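PDB 3BFM: biotin protein ligase-like protein of unknown function, which is of unknown function but resembles biotin protein ligases and belongs to the biotin/lipoate A/B protein ligase family. Local coordinates for residues A[95-107]-A[139-151]. Sequence-based numbering, arbitrary orientation.
Sequences GALRINGARCGRL and ETPDETALYAEGC
Arg103 O accepts two backbone bonds from the segment 139-151, from Glu143 N at 2.8 Å and from Thr144 N at 3.2 Å. Glu143 returns a bond: its OE1 accepts the N-H of Arg103 almost straight (174°), on the anti side. The same OE1 forms a salt bridge with Arg98 NH1 at 3.2 Å, though the hydrogen bond in it is weak and bent. That NH1 also donates to Gly101 O, in the guanidinium plane. Asp142 OD1 accepts from Gly105 N, which lies above the carboxylate plane, and a water links it to Arg103 NH2.

The 95-107 segment is a beta hairpin, closed by a type I' turn from Ile99 to Ala102, in the mixed sheet of the ligase-like domain. The flanking connection, with a short 3-10 segment at 146-148, joins strand 123-130 to helix 156-175.

At the turn, Asn100 ND2 meets Glu149 OE1 at 2.7 Å, nearly straight and in the amide plane. Glu149 OE2 takes the Thr144 hydroxyl through its anti lone pair.

Thr144 CG2 packs on the CB atoms of Ala102 and Cys104. Ile99 CD1 presses tightly on Leu146 CD1 (3.3 Å). Arg103 CG stands anti to the backbone N (chi1 178°) and the chain bends at chi2, bringing one guanidinium face under Pro141 CG.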
# COMPACT_ATOMS: atom_id res chain seq x y z
N GLY A 95 24.31 -5.20 1.96
CA GLY A 95 23.22 -5.02 2.90
C GLY A 95 23.62 -4.70 4.34
O GLY A 95 22.75 -4.31 5.14
N ALA A 96 24.88 -4.86 4.69
CA ALA A 96 25.34 -4.50 6.02
C ALA A 96 25.15 -3.02 6.30
O ALA A 96 25.19 -2.16 5.39
CB ALA A 96 26.80 -4.90 6.24
N LEU A 97 24.86 -2.70 7.56
CA LEU A 97 24.67 -1.31 7.92
C LEU A 97 25.87 -0.84 8.72
O LEU A 97 26.44 -1.62 9.45
CB LEU A 97 23.36 -1.12 8.76
CG LEU A 97 22.05 -1.41 8.04
CD1 LEU A 97 20.79 -1.47 8.99
CD2 LEU A 97 21.83 -0.37 6.94
N ARG A 98 26.23 0.44 8.60
CA ARG A 98 27.27 1.00 9.43
C ARG A 98 26.79 2.26 10.07
O ARG A 98 26.18 3.10 9.42
CB ARG A 98 28.54 1.31 8.62
CG ARG A 98 29.20 0.07 8.02
CD ARG A 98 30.70 0.21 7.91
NE ARG A 98 31.25 -1.12 7.66
CZ ARG A 98 32.12 -1.78 8.42
NH1 ARG A 98 32.69 -1.23 9.50
NH2 ARG A 98 32.49 -3.00 8.05
N ILE A 99 27.06 2.38 11.37
CA ILE A 99 26.71 3.58 12.11
C ILE A 99 28.00 4.12 12.71
O ILE A 99 28.73 3.37 13.36
CB ILE A 99 25.61 3.28 13.18
CG1 ILE A 99 24.34 2.85 12.44
CG2 ILE A 99 25.35 4.49 14.02
CD1 ILE A 99 23.12 2.50 13.34
N ASN A 100 28.28 5.38 12.42
CA ASN A 100 29.57 6.01 12.75
C ASN A 100 30.75 5.12 12.38
O ASN A 100 31.71 4.99 13.14
CB ASN A 100 29.58 6.37 14.25
CG ASN A 100 28.48 7.35 14.64
OD1 ASN A 100 28.13 8.26 13.89
ND2 ASN A 100 27.93 7.16 15.83
N GLY A 101 30.67 4.49 11.21
CA GLY A 101 31.75 3.67 10.67
C GLY A 101 31.82 2.24 11.14
O GLY A 101 32.62 1.46 10.61
N ALA A 102 30.99 1.87 12.11
CA ALA A 102 30.99 0.54 12.71
C ALA A 102 29.80 -0.29 12.27
O ALA A 102 28.68 0.21 12.20
CB ALA A 102 31.00 0.64 14.21
N ARG A 103 30.06 -1.56 12.01
CA ARG A 103 29.04 -2.52 11.62
C ARG A 103 28.01 -2.61 12.72
O ARG A 103 28.35 -2.81 13.88
CB ARG A 103 29.65 -3.87 11.37
CG ARG A 103 28.70 -4.97 11.01
CD ARG A 103 27.85 -4.72 9.68
NE ARG A 103 26.90 -5.81 9.60
CZ ARG A 103 27.15 -7.02 9.14
NH1 ARG A 103 28.33 -7.32 8.58
NH2 ARG A 103 26.22 -7.94 9.22
N CYS A 104 26.74 -2.43 12.35
CA CYS A 104 25.66 -2.26 13.31
C CYS A 104 24.38 -2.68 12.59
O CYS A 104 23.63 -1.85 12.11
CB CYS A 104 25.56 -0.81 13.77
SG CYS A 104 24.32 -0.53 15.10
N GLY A 105 24.22 -3.97 12.45
CA GLY A 105 23.03 -4.52 11.80
C GLY A 105 23.15 -4.73 10.32
O GLY A 105 24.22 -4.56 9.71
N ARG A 106 22.05 -5.12 9.71
CA ARG A 106 22.08 -5.45 8.28
C ARG A 106 20.68 -5.53 7.74
O ARG A 106 19.70 -5.76 8.50
CB ARG A 106 22.76 -6.78 8.04
CG ARG A 106 22.09 -7.86 8.72
CD ARG A 106 22.61 -9.23 8.39
NE ARG A 106 21.88 -10.20 9.21
CZ ARG A 106 22.06 -11.52 9.16
NH1 ARG A 106 22.93 -12.06 8.30
NH2 ARG A 106 21.35 -12.31 9.96
N LEU A 107 20.59 -5.29 6.45
CA LEU A 107 19.42 -5.60 5.66
C LEU A 107 19.64 -6.90 4.90
O LEU A 107 20.70 -7.10 4.31
CB LEU A 107 19.12 -4.49 4.66
CG LEU A 107 18.62 -3.16 5.23
CD1 LEU A 107 18.80 -2.04 4.16
CD2 LEU A 107 17.19 -3.24 5.69
N GLU A 139 28.32 -15.52 18.57
CA GLU A 139 29.06 -15.00 17.41
C GLU A 139 28.24 -13.94 16.66
O GLU A 139 27.08 -14.15 16.33
CB GLU A 139 29.41 -16.15 16.45
N THR A 140 28.88 -12.80 16.40
CA THR A 140 28.22 -11.68 15.73
C THR A 140 29.20 -10.89 14.87
O THR A 140 30.35 -10.69 15.27
CB THR A 140 27.59 -10.70 16.75
OG1 THR A 140 26.81 -9.71 16.06
CG2 THR A 140 28.67 -9.99 17.59
N PRO A 141 28.73 -10.41 13.70
CA PRO A 141 29.54 -9.49 12.93
C PRO A 141 29.49 -8.05 13.48
O PRO A 141 30.28 -7.21 13.09
CB PRO A 141 28.91 -9.56 11.53
CG PRO A 141 27.50 -9.90 11.77
CD PRO A 141 27.44 -10.69 13.06
N ASP A 142 28.55 -7.76 14.38
CA ASP A 142 28.34 -6.36 14.79
C ASP A 142 29.45 -5.83 15.67
O ASP A 142 29.87 -6.49 16.60
CB ASP A 142 27.00 -6.23 15.54
CG ASP A 142 25.80 -6.59 14.66
OD1 ASP A 142 25.78 -6.20 13.47
OD2 ASP A 142 24.89 -7.26 15.18
N GLU A 143 29.87 -4.60 15.41
CA GLU A 143 30.91 -3.93 16.18
C GLU A 143 30.37 -2.90 17.17
O GLU A 143 31.07 -2.49 18.10
CB GLU A 143 31.89 -3.26 15.21
CG GLU A 143 32.40 -4.23 14.17
CD GLU A 143 33.23 -3.58 13.05
OE1 GLU A 143 32.84 -2.53 12.47
OE2 GLU A 143 34.28 -4.17 12.73
N THR A 144 29.12 -2.48 17.00
CA THR A 144 28.48 -1.55 17.92
C THR A 144 26.99 -1.85 17.95
O THR A 144 26.55 -2.88 17.46
CB THR A 144 28.74 -0.08 17.51
OG1 THR A 144 28.36 0.81 18.57
CG2 THR A 144 28.00 0.29 16.23
N ALA A 145 26.23 -0.95 18.55
CA ALA A 145 24.79 -1.07 18.65
C ALA A 145 24.26 0.35 18.67
O ALA A 145 24.97 1.28 19.07
CB ALA A 145 24.38 -1.82 19.91
N LEU A 146 23.02 0.52 18.25
CA LEU A 146 22.43 1.83 18.05
C LEU A 146 22.54 2.74 19.26
O LEU A 146 22.92 3.90 19.12
CB LEU A 146 20.95 1.72 17.68
CG LEU A 146 20.35 3.00 17.09
CD1 LEU A 146 20.90 3.29 15.71
CD2 LEU A 146 18.83 2.81 17.06
N TYR A 147 22.20 2.22 20.44
CA TYR A 147 22.15 3.04 21.63
C TYR A 147 23.55 3.27 22.19
O TYR A 147 23.74 4.11 23.08
CB TYR A 147 21.20 2.45 22.69
CG TYR A 147 19.76 2.46 22.26
CD1 TYR A 147 19.26 3.44 21.42
CD2 TYR A 147 18.86 1.51 22.73
CE1 TYR A 147 17.94 3.44 21.03
CE2 TYR A 147 17.54 1.49 22.36
CZ TYR A 147 17.07 2.47 21.52
OH TYR A 147 15.73 2.45 21.14
N ALA A 148 24.52 2.53 21.67
CA ALA A 148 25.92 2.79 21.98
C ALA A 148 26.45 3.98 21.16
O ALA A 148 27.49 4.53 21.50
CB ALA A 148 26.77 1.52 21.74
N GLU A 149 25.73 4.38 20.11
CA GLU A 149 26.24 5.36 19.13
C GLU A 149 25.55 6.71 19.17
O GLU A 149 25.51 7.40 18.15
CB GLU A 149 26.11 4.78 17.71
CG GLU A 149 27.03 3.60 17.47
CD GLU A 149 28.51 3.99 17.63
OE1 GLU A 149 28.84 5.17 17.37
OE2 GLU A 149 29.31 3.11 18.00
N GLY A 150 25.01 7.07 20.32
CA GLY A 150 24.40 8.37 20.51
C GLY A 150 22.93 8.51 20.17
O GLY A 150 22.44 9.64 20.07
N CYS A 151 22.22 7.38 20.01
CA CYS A 151 20.83 7.40 19.55
C CYS A 151 19.86 6.98 20.65
O CYS A 151 18.79 6.46 20.36
CB CYS A 151 20.65 6.48 18.36
SG CYS A 151 21.65 6.93 16.95
O HOH W 1 24.42 -7.53 11.54